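Local coordinates for encapsidation protein (Bacillus phage phi29, PDB 5HD9) that serves as the DNA-packaging ATPase of the phage, its N-terminal ASCE domain probably binding and hydrolysing ATP to drive genome encapsidation, at residues A30-P35 with F46-R51; N129-L134 with F164-L169; R143-V148 with Y180-I185. All coordinates share one frame; numbering follows the deposited sequence.

Interaction 1. Residues A30-P35 with F46-R51; sequences AMKVYP and FIYVRR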
loop_
_atom_site.group_PDB
_atom_site.type_symbol
_atom_site.label_atom_id
_atom_site.label_comp_id
_atom_site.label_asym_id
_atom_site.label_seq_id
_atom_site.Cartn_x
_atom_site.Cartn_y
_atom_site.Cartn_z
ATOM N N ALA A 30 -0.264 -7.305 7.295
ATOM C CA ALA A 30 -0.259 -8.215 6.158
ATOM C C ALA A 30 0.474 -7.612 4.965
ATOM O O ALA A 30 1.159 -8.318 4.222
ATOM C CB ALA A 30 -1.684 -8.579 5.768
HETATM N N MSE A 31 0.329 -6.303 4.784
HETATM C CA MSE A 31 0.897 -5.631 3.622
HETATM C C MSE A 31 2.340 -5.195 3.867
HETATM O O MSE A 31 2.945 -4.523 3.027
HETATM C CB MSE A 31 0.032 -4.430 3.229
HETATM C CG MSE A 31 -1.317 -4.805 2.613
HETATM SE SE MSE A 31 -1.156 -6.030 1.090
HETATM C CE MSE A 31 -1.453 -7.727 1.992
ATOM N N LYS A 32 2.882 -5.567 5.024
ATOM C CA LYS A 32 4.324 -5.531 5.236
ATOM C C LYS A 32 4.881 -6.916 4.881
ATOM O O LYS A 32 5.875 -7.039 4.166
ATOM C CB LYS A 32 4.679 -5.154 6.682
ATOM C CG LYS A 32 4.405 -3.698 7.085
ATOM C CD LYS A 32 4.932 -3.432 8.502
ATOM C CE LYS A 32 4.713 -1.997 9.000
ATOM N NZ LYS A 32 4.097 -1.064 8.016
ATOM N N VAL A 33 4.214 -7.957 5.374
ATOM C CA VAL A 33 4.634 -9.341 5.151
ATOM C C VAL A 33 4.642 -9.729 3.673
ATOM O O VAL A 33 5.566 -10.398 3.211
ATOM C CB VAL A 33 3.718 -10.340 5.911
ATOM C CG1 VAL A 33 4.027 -11.792 5.519
ATOM C CG2 VAL A 33 3.868 -10.161 7.404
ATOM N N TYR A 34 3.612 -9.324 2.938
ATOM C CA TYR A 34 3.469 -9.753 1.549
ATOM C C TYR A 34 4.635 -9.276 0.674
ATOM O O TYR A 34 5.298 -10.098 0.047
ATOM C CB TYR A 34 2.132 -9.274 0.970
ATOM C CG TYR A 34 2.004 -9.509 -0.519
ATOM C CD1 TYR A 34 1.740 -10.776 -1.017
ATOM C CD2 TYR A 34 2.152 -8.466 -1.427
ATOM C CE1 TYR A 34 1.628 -11.002 -2.375
ATOM C CE2 TYR A 34 2.042 -8.681 -2.786
ATOM C CZ TYR A 34 1.781 -9.950 -3.255
ATOM O OH TYR A 34 1.668 -10.161 -4.611
ATOM N N PRO A 35 4.902 -7.959 0.630
ATOM C CA PRO A 35 6.016 -7.511 -0.220
ATOM C C PRO A 35 7.386 -8.027 0.230
ATOM O O PRO A 35 8.252 -8.247 -0.612
ATOM C CB PRO A 35 5.951 -5.981 -0.119
ATOM C CG PRO A 35 5.120 -5.695 1.090
ATOM C CD PRO A 35 4.164 -6.827 1.215
ATOM N N PHE A 46 9.389 -3.103 -3.493
ATOM C CA PHE A 46 8.127 -2.496 -3.095
ATOM C C PHE A 46 8.304 -1.055 -2.648
ATOM O O PHE A 46 9.393 -0.649 -2.236
ATOM C CB PHE A 46 7.477 -3.311 -1.976
ATOM C CG PHE A 46 8.228 -3.262 -0.669
ATOM C CD1 PHE A 46 9.276 -4.132 -0.423
ATOM C CD2 PHE A 46 7.876 -2.352 0.314
ATOM C CE1 PHE A 46 9.967 -4.089 0.778
ATOM C CE2 PHE A 46 8.563 -2.304 1.517
ATOM C CZ PHE A 46 9.607 -3.173 1.748
ATOM N N ILE A 47 7.221 -0.289 -2.744
ATOM C CA ILE A 47 7.209 1.091 -2.286
ATOM C C ILE A 47 6.108 1.290 -1.254
ATOM O O ILE A 47 4.952 0.933 -1.479
ATOM C CB ILE A 47 7.015 2.084 -3.453
ATOM C CG1 ILE A 47 8.163 1.931 -4.455
ATOM C CG2 ILE A 47 6.946 3.519 -2.925
ATOM C CD1 ILE A 47 8.100 2.868 -5.633
ATOM N N TYR A 48 6.497 1.851 -0.116
ATOM C CA TYR A 48 5.572 2.214 0.946
ATOM C C TYR A 48 5.300 3.711 0.839
ATOM O O TYR A 48 6.205 4.530 1.011
ATOM C CB TYR A 48 6.156 1.842 2.311
ATOM C CG TYR A 48 5.273 2.140 3.504
ATOM C CD1 TYR A 48 4.053 1.503 3.668
ATOM C CD2 TYR A 48 5.681 3.036 4.484
ATOM C CE1 TYR A 48 3.251 1.768 4.766
ATOM C CE2 TYR A 48 4.891 3.305 5.581
ATOM C CZ TYR A 48 3.679 2.668 5.720
ATOM O OH TYR A 48 2.893 2.938 6.816
ATOM N N VAL A 49 4.059 4.058 0.526
ATOM C CA VAL A 49 3.680 5.448 0.321
ATOM C C VAL A 49 2.837 5.953 1.484
ATOM O O VAL A 49 1.922 5.275 1.953
ATOM C CB VAL A 49 2.892 5.630 -0.994
ATOM C CG1 VAL A 49 2.495 7.091 -1.199
ATOM C CG2 VAL A 49 3.714 5.134 -2.174
ATOM N N ARG A 50 3.183 7.146 1.952
ATOM C CA ARG A 50 2.337 7.914 2.851
ATOM C C ARG A 50 2.185 9.295 2.229
ATOM O O ARG A 50 3.030 9.713 1.443
ATOM C CB ARG A 50 2.941 7.988 4.255
ATOM C CG ARG A 50 3.134 6.625 4.920
ATOM C CD ARG A 50 1.803 5.939 5.199
ATOM N NE ARG A 50 1.005 6.689 6.168
ATOM C CZ ARG A 50 1.005 6.471 7.481
ATOM N NH1 ARG A 50 1.752 5.510 8.015
ATOM N NH2 ARG A 50 0.249 7.222 8.269
ATOM N N ARG A 51 1.105 9.993 2.558
ATOM C CA ARG A 51 0.805 11.263 1.905
ATOM C C ARG A 51 1.830 12.338 2.242
ATOM O O ARG A 51 2.380 12.985 1.345
ATOM C CB ARG A 51 -0.593 11.741 2.295
ATOM C CG ARG A 51 -0.958 13.102 1.729
ATOM C CD ARG A 51 -2.432 13.405 1.924
ATOM N NE ARG A 51 -3.261 12.540 1.088
ATOM C CZ ARG A 51 -3.863 11.426 1.497
ATOM N NH1 ARG A 51 -3.766 11.015 2.756
ATOM N NH2 ARG A 51 -4.577 10.717 0.634
HETATM O O HOH W 1 1.507 0.516 7.544
#
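Phe46 meets Pro35 where the helix that follows the probable Walker A loop lies against a strand of the central sheet. Starting from the backbone of Phe46, CB already touches Pro35 CB, and CG lies 3.6 Å from that same Pro35 CB. The contact fades along the ring: Pro35 CB is 3.8 Å from Phe46 CD1 and 4.1 Å from Phe46 CD2, while the rest of the ring runs on past the proline. Pro35 CB approaches obliquely, whereas Pro35 CG stands over one face, offset toward the rim. With chi1 at 68°, Phe46 CG sits between its backbone N and carbonyl carbon, which lays the ring beside the pyrrolidine. The CA atoms of Pro35 and Phe46 are 6.2 Å apart.

The second point of contact is polar and indirect. Lys32 NZ and Tyr48 OH stand 4.3 Å apart, too far for a direct bond, and one water spans them. It accepts from Lys32 NZ at 3.1 Å and is hydrogen-bonded to Tyr48 OH at 2.9 Å. Arg50 NH1 also donates to Tyr48 OH, over 3.1 Å and at an N-H...O angle of 147°, so the phenol oxygen is gripped by both the water and a guanidinium group. The Lys32 chain runs out straight as far as CE, and its last torsion, chi4 -3°, bends NZ round to the water.

All four touching residues are buried. Helix 26-42 links parallel strands 16-19 and 45-50 in a beta-alpha-beta crossover of the P-loop fold. Strand 45-50 hydrogen-bonds to strands 87-94 and 109-115 on its two sides; the ring of Phe82 meets that of Phe46 with nearly parallel planes, Tyr62 meets Tyr48 edge-to-face, and Met31 and Tyr34 reach strand 149-153.

Interaction 2. Residues N129-L134 with F164-L169; sequences NEVSAL and FLFFNL
Val131 carries this contact, touching both Phe166 and Phe167 with one methyl group. The CH-pi interaction comes first: Val131 CG1 stands over one face of the Phe166 ring, 3.8 Å from its centroid and 20° off the ring normal. Within the ring it lies nearest CG and CD1, with Val131 CG1 to Phe166 CG at 3.6 Å, so the methyl is shifted toward the inner half of the phenyl group. Val131 CG1 is anti to the backbone N (chi1 -180°), an orientation that sends this branch out from the helix to the aromatic pair.

Apolar contacts of the ordinary kind surround this one. Val131 CB is 4.0 Å from Phe166 CD2, and the second methyl, Val131 CG2, stays beside Phe166 CB at 4.1 Å. Phe167 reaches the valine with the far end of its ring, its CZ 3.8 Å from Val131 CG1 in an oblique approach. Val131 CG1 thereby meets two rings that are themselves in contact, Phe166 CD1 lying over a face of the Phe167 ring, offset toward the rim.

No hydrogen bond joins the segments. Within the segment 164-169, a Schellman motif forms at Asn168, where Leu169 N bonds to Phe164 O at 2.8 Å and a weak second bond runs from Asn168 N to Leu165 O.

The first turn of helix 130-141 lies against the short helix 162-167. Val131 further touches Pro162 and Tyr163 of that helix, Glu130 bonds to Tyr163 OH and pairs with Arg51, and on the sheet side Phe167 rests on Leu16 of strand 16-19, while Phe164 and Leu169 reach strand 183-186.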
loop_
_atom_site.group_PDB
_atom_site.type_symbol
_atom_site.label_atom_id
_atom_site.label_comp_id
_atom_site.label_asym_id
_atom_site.label_seq_id
_atom_site.Cartn_x
_atom_site.Cartn_y
_atom_site.Cartn_z
ATOM N N ASN A 129 -4.342 17.595 -7.160
ATOM C CA ASN A 129 -4.150 16.595 -8.207
ATOM C C ASN A 129 -3.364 15.405 -7.672
ATOM O O ASN A 129 -2.462 14.888 -8.334
ATOM C CB ASN A 129 -3.433 17.207 -9.411
ATOM C CG ASN A 129 -4.185 18.383 -10.001
ATOM O OD1 ASN A 129 -4.247 19.456 -9.404
ATOM N ND2 ASN A 129 -4.758 18.186 -11.183
ATOM N N GLU A 130 -3.713 14.984 -6.462
ATOM C CA GLU A 130 -3.034 13.879 -5.799
ATOM C C GLU A 130 -3.190 12.572 -6.564
ATOM O O GLU A 130 -2.255 11.779 -6.638
ATOM C CB GLU A 130 -3.568 13.707 -4.378
ATOM C CG GLU A 130 -2.908 12.592 -3.599
ATOM C CD GLU A 130 -3.503 12.427 -2.219
ATOM O OE1 GLU A 130 -3.849 11.284 -1.850
ATOM O OE2 GLU A 130 -3.623 13.443 -1.501
ATOM N N VAL A 131 -4.370 12.342 -7.129
ATOM C CA VAL A 131 -4.631 11.080 -7.815
ATOM C C VAL A 131 -3.708 10.953 -9.022
ATOM O O VAL A 131 -3.177 9.877 -9.293
ATOM C CB VAL A 131 -6.101 10.962 -8.258
ATOM C CG1 VAL A 131 -6.346 9.636 -8.968
ATOM C CG2 VAL A 131 -7.025 11.092 -7.057
ATOM N N SER A 132 -3.508 12.059 -9.732
ATOM C CA SER A 132 -2.566 12.090 -10.846
ATOM C C SER A 132 -1.143 11.806 -10.365
ATOM O O SER A 132 -0.365 11.147 -11.059
ATOM C CB SER A 132 -2.619 13.445 -11.558
ATOM O OG SER A 132 -3.884 13.646 -12.163
ATOM N N ALA A 133 -0.806 12.294 -9.174
ATOM C CA ALA A 133 0.525 12.068 -8.612
ATOM C C ALA A 133 0.769 10.583 -8.335
ATOM O O ALA A 133 1.827 10.052 -8.682
ATOM C CB ALA A 133 0.714 12.881 -7.335
ATOM N N LEU A 134 -0.197 9.914 -7.706
ATOM C CA LEU A 134 -0.069 8.483 -7.444
ATOM C C LEU A 134 -0.010 7.736 -8.761
ATOM O O LEU A 134 0.782 6.813 -8.934
ATOM C CB LEU A 134 -1.234 7.951 -6.606
ATOM C CG LEU A 134 -1.122 6.463 -6.247
ATOM C CD1 LEU A 134 0.059 6.226 -5.323
ATOM C CD2 LEU A 134 -2.401 5.940 -5.617
ATOM N N PHE A 164 -11.977 7.382 -5.300
ATOM C CA PHE A 164 -13.232 6.778 -5.732
ATOM C C PHE A 164 -13.935 7.693 -6.737
ATOM O O PHE A 164 -14.480 7.231 -7.743
ATOM C CB PHE A 164 -14.152 6.500 -4.540
ATOM C CG PHE A 164 -13.671 5.396 -3.632
ATOM C CD1 PHE A 164 -12.393 4.873 -3.748
ATOM C CD2 PHE A 164 -14.514 4.874 -2.663
ATOM C CE1 PHE A 164 -11.963 3.861 -2.907
ATOM C CE2 PHE A 164 -14.090 3.862 -1.823
ATOM C CZ PHE A 164 -12.813 3.355 -1.946
ATOM N N LEU A 165 -13.917 8.992 -6.460
ATOM C CA LEU A 165 -14.530 9.968 -7.352
ATOM C C LEU A 165 -13.824 9.990 -8.704
ATOM O O LEU A 165 -14.467 9.974 -9.752
ATOM C CB LEU A 165 -14.495 11.362 -6.728
ATOM C CG LEU A 165 -15.323 11.571 -5.460
ATOM C CD1 LEU A 165 -15.079 12.964 -4.904
ATOM C CD2 LEU A 165 -16.802 11.353 -5.732
ATOM N N PHE A 166 -12.496 10.021 -8.668
ATOM C CA PHE A 166 -11.696 10.151 -9.883
ATOM C C PHE A 166 -11.929 8.963 -10.814
ATOM O O PHE A 166 -12.122 9.137 -12.017
ATOM C CB PHE A 166 -10.209 10.275 -9.525
ATOM C CG PHE A 166 -9.323 10.609 -10.692
ATOM C CD1 PHE A 166 -8.877 9.617 -11.549
ATOM C CD2 PHE A 166 -8.926 11.915 -10.923
ATOM C CE1 PHE A 166 -8.058 9.926 -12.619
ATOM C CE2 PHE A 166 -8.108 12.227 -11.992
ATOM C CZ PHE A 166 -7.672 11.231 -12.839
ATOM N N PHE A 167 -11.932 7.761 -10.244
ATOM C CA PHE A 167 -12.059 6.535 -11.030
ATOM C C PHE A 167 -13.510 6.094 -11.228
ATOM O O PHE A 167 -13.771 5.082 -11.878
ATOM C CB PHE A 167 -11.263 5.412 -10.364
ATOM C CG PHE A 167 -9.783 5.675 -10.313
ATOM C CD1 PHE A 167 -9.037 5.735 -11.476
ATOM C CD2 PHE A 167 -9.138 5.860 -9.102
ATOM C CE1 PHE A 167 -7.677 5.977 -11.434
ATOM C CE2 PHE A 167 -7.778 6.104 -9.052
ATOM C CZ PHE A 167 -7.046 6.161 -10.220
ATOM N N ASN A 168 -14.445 6.857 -10.672
ATOM C CA ASN A 168 -15.871 6.567 -10.813
ATOM C C ASN A 168 -16.233 5.245 -10.147
ATOM O O ASN A 168 -16.909 4.397 -10.734
ATOM C CB ASN A 168 -16.281 6.547 -12.289
ATOM C CG ASN A 168 -17.786 6.583 -12.478
ATOM O OD1 ASN A 168 -18.541 6.780 -11.525
ATOM N ND2 ASN A 168 -18.231 6.396 -13.717
ATOM N N LEU A 169 -15.771 5.085 -8.911
ATOM C CA LEU A 169 -16.060 3.904 -8.111
ATOM C C LEU A 169 -17.097 4.244 -7.043
ATOM O O LEU A 169 -16.858 5.096 -6.188
ATOM C CB LEU A 169 -14.780 3.370 -7.463
ATOM C CG LEU A 169 -13.592 3.220 -8.419
ATOM C CD1 LEU A 169 -12.337 2.830 -7.663
ATOM C CD2 LEU A 169 -13.897 2.202 -9.505
#

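Interaction 3. Residues R143-V148 with Y180-I185; sequences RNRERV and YDDALI
A surface salt bridge between Arg145 and Asp182 links the loop that joins helix 130-141 to strand 149-153 with the turn that leads into strand 183-186. Arg145 grips Asp182 end-on with both terminal nitrogens, and both bonds end on a single oxygen. Arg145 NH2 lies 2.7 Å from Asp182 OD1, while Arg145 NH1 is 2.8 Å from that same OD1. The N-H...O angles, 143° and 142°, are those of a shared acceptor placed between two donors. OD1 lies in the guanidinium plane, yet the carboxylate is turned almost perpendicular to it, at 87°. NH2 meets OD1 nearly along its C-O axis, and NH1 comes from above the carboxylate plane.

Arg145 is also the first residue of a type II beta turn that closes at Val148, just before the strand. An Asx turn overlaps its start: Asn144 OD1 accepts from Glu146 N at 3.2 Å. These two turns shape the backbone from which the arginine chain extends, bent at chi3, to an aspartate whose CA is 9.7 Å from its own.

Across the bridge, the backbone of Asp182 is hydrogen-bonded to Leu16 of strand 16-19, and Tyr180 N bonds to Ala183 O at 2.9 Å, closing the turn of the antiparallel hairpin formed by strands 177-179 and 183-186.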
loop_
_atom_site.group_PDB
_atom_site.type_symbol
_atom_site.label_atom_id
_atom_site.label_comp_id
_atom_site.label_asym_id
_atom_site.label_seq_id
_atom_site.Cartn_x
_atom_site.Cartn_y
_atom_site.Cartn_z
ATOM N N ARG A 143 6.499 -1.493 -14.818
ATOM C CA ARG A 143 6.897 -1.682 -16.206
ATOM C C ARG A 143 5.707 -2.062 -17.082
ATOM O O ARG A 143 5.598 -1.618 -18.227
ATOM C CB ARG A 143 7.976 -2.758 -16.295
ATOM C CG ARG A 143 8.650 -2.846 -17.643
ATOM C CD ARG A 143 10.114 -2.463 -17.546
ATOM N NE ARG A 143 10.843 -2.825 -18.756
ATOM C CZ ARG A 143 12.151 -3.053 -18.806
ATOM N NH1 ARG A 143 12.893 -2.967 -17.707
ATOM N NH2 ARG A 143 12.716 -3.376 -19.958
ATOM N N ASN A 144 4.825 -2.899 -16.544
ATOM C CA ASN A 144 3.587 -3.250 -17.231
ATOM C C ASN A 144 2.519 -3.714 -16.240
ATOM O O ASN A 144 2.713 -3.636 -15.029
ATOM C CB ASN A 144 3.848 -4.322 -18.293
ATOM C CG ASN A 144 4.548 -5.544 -17.736
ATOM O OD1 ASN A 144 4.259 -5.997 -16.629
ATOM N ND2 ASN A 144 5.482 -6.085 -18.509
ATOM N N ARG A 145 1.396 -4.191 -16.765
ATOM C CA ARG A 145 0.231 -4.524 -15.952
ATOM C C ARG A 145 0.312 -5.917 -15.326
ATOM O O ARG A 145 -0.492 -6.257 -14.464
ATOM C CB ARG A 145 -1.039 -4.424 -16.804
ATOM C CG ARG A 145 -1.263 -3.057 -17.437
ATOM C CD ARG A 145 -2.373 -3.100 -18.485
ATOM N NE ARG A 145 -3.500 -3.940 -18.074
ATOM C CZ ARG A 145 -4.553 -3.518 -17.379
ATOM N NH1 ARG A 145 -4.655 -2.251 -16.994
ATOM N NH2 ARG A 145 -5.517 -4.375 -17.065
ATOM N N GLU A 146 1.274 -6.724 -15.756
ATOM C CA GLU A 146 1.352 -8.107 -15.296
ATOM C C GLU A 146 1.927 -8.220 -13.883
ATOM O O GLU A 146 3.075 -7.852 -13.633
ATOM C CB GLU A 146 2.195 -8.945 -16.259
ATOM C CG GLU A 146 2.016 -10.448 -16.089
ATOM C CD GLU A 146 0.634 -10.923 -16.497
ATOM O OE1 GLU A 146 0.123 -10.455 -17.536
ATOM O OE2 GLU A 146 0.053 -11.762 -15.775
ATOM N N ARG A 147 1.113 -8.735 -12.968
ATOM C CA ARG A 147 1.558 -9.058 -11.615
ATOM C C ARG A 147 2.177 -7.861 -10.902
ATOM O O ARG A 147 3.196 -7.988 -10.223
ATOM C CB ARG A 147 2.554 -10.219 -11.656
ATOM C CG ARG A 147 1.941 -11.515 -12.160
ATOM C CD ARG A 147 2.999 -12.566 -12.439
ATOM N NE ARG A 147 2.414 -13.797 -12.964
ATOM C CZ ARG A 147 3.119 -14.837 -13.395
ATOM N NH1 ARG A 147 4.445 -14.804 -13.366
ATOM N NH2 ARG A 147 2.499 -15.914 -13.856
ATOM N N VAL A 148 1.560 -6.697 -11.080
ATOM C CA VAL A 148 1.880 -5.530 -10.274
ATOM C C VAL A 148 0.591 -5.062 -9.623
ATOM O O VAL A 148 -0.494 -5.298 -10.150
ATOM C CB VAL A 148 2.508 -4.384 -11.100
ATOM C CG1 VAL A 148 3.785 -4.855 -11.776
ATOM C CG2 VAL A 148 1.522 -3.848 -12.129
ATOM N N TYR A 180 -14.194 -4.114 -10.073
ATOM C CA TYR A 180 -14.198 -3.355 -11.317
ATOM C C TYR A 180 -13.099 -3.911 -12.218
ATOM O O TYR A 180 -12.324 -4.764 -11.787
ATOM C CB TYR A 180 -13.999 -1.864 -11.032
ATOM C CG TYR A 180 -14.888 -1.360 -9.914
ATOM C CD1 TYR A 180 -14.485 -1.456 -8.589
ATOM C CD2 TYR A 180 -16.134 -0.806 -10.180
ATOM C CE1 TYR A 180 -15.293 -1.011 -7.561
ATOM C CE2 TYR A 180 -16.950 -0.356 -9.154
ATOM C CZ TYR A 180 -16.521 -0.461 -7.847
ATOM O OH TYR A 180 -17.322 -0.018 -6.820
ATOM N N ASP A 181 -13.033 -3.445 -13.462
ATOM C CA ASP A 181 -12.113 -4.035 -14.432
ATOM C C ASP A 181 -10.651 -3.912 -14.005
ATOM O O ASP A 181 -9.895 -4.883 -14.095
ATOM C CB ASP A 181 -12.303 -3.395 -15.810
ATOM C CG ASP A 181 -13.594 -3.829 -16.486
ATOM O OD1 ASP A 181 -14.037 -4.977 -16.257
ATOM O OD2 ASP A 181 -14.159 -3.025 -17.256
ATOM N N ASP A 182 -10.261 -2.730 -13.536
ATOM C CA ASP A 182 -8.872 -2.478 -13.152
ATOM C C ASP A 182 -8.715 -2.116 -11.680
ATOM O O ASP A 182 -7.616 -1.776 -11.237
ATOM C CB ASP A 182 -8.277 -1.360 -14.011
ATOM C CG ASP A 182 -7.943 -1.821 -15.410
ATOM O OD1 ASP A 182 -6.998 -2.623 -15.557
ATOM O OD2 ASP A 182 -8.620 -1.379 -16.359
ATOM N N ALA A 183 -9.804 -2.197 -10.922
ATOM C CA ALA A 183 -9.760 -1.819 -9.515
ATOM C C ALA A 183 -10.647 -2.705 -8.646
ATOM O O ALA A 183 -11.545 -3.387 -9.137
ATOM C CB ALA A 183 -10.151 -0.359 -9.352
ATOM N N LEU A 184 -10.379 -2.671 -7.345
ATOM C CA LEU A 184 -11.066 -3.509 -6.375
ATOM C C LEU A 184 -11.197 -2.762 -5.051
ATOM O O LEU A 184 -10.242 -2.138 -4.593
ATOM C CB LEU A 184 -10.303 -4.824 -6.179
ATOM C CG LEU A 184 -10.774 -5.758 -5.064
ATOM C CD1 LEU A 184 -12.165 -6.278 -5.367
ATOM C CD2 LEU A 184 -9.796 -6.908 -4.884
ATOM N N ILE A 185 -12.382 -2.816 -4.450
ATOM C CA ILE A 185 -12.601 -2.246 -3.125
ATOM C C ILE A 185 -12.998 -3.358 -2.164
ATOM O O ILE A 185 -14.023 -4.015 -2.361
ATOM C CB ILE A 185 -13.694 -1.149 -3.138
ATOM C CG1 ILE A 185 -13.254 0.020 -4.020
ATOM C CG2 ILE A 185 -13.982 -0.651 -1.715
ATOM C CD1 ILE A 185 -14.340 1.052 -4.279
#

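In the fold
Interactions 1, 2 and 3 lie in one ASCE-type P-loop domain built on a mixed sheet. Interaction 1 comes first along the chain and closes before the others open; the segments of interactions 2 and 3 alternate, so the two contacts are interlaced in sequence. Centres of interactions 1 and 2 are about 20 Å apart, yet a salt bridge from Arg51 to Glu130 joins them. Interactions 2 and 3, with centres about 15 Å apart, meet through Phe164 and Leu169 packing on Tyr180, Ala183 and Ile185. Interactions 1 and 3 do not touch, their nearest atoms about 6 Å apart, but the sheet runs from strand 45-50 at interaction 1 to strand 183-186, next to its edge strand 177-179, at interaction 3.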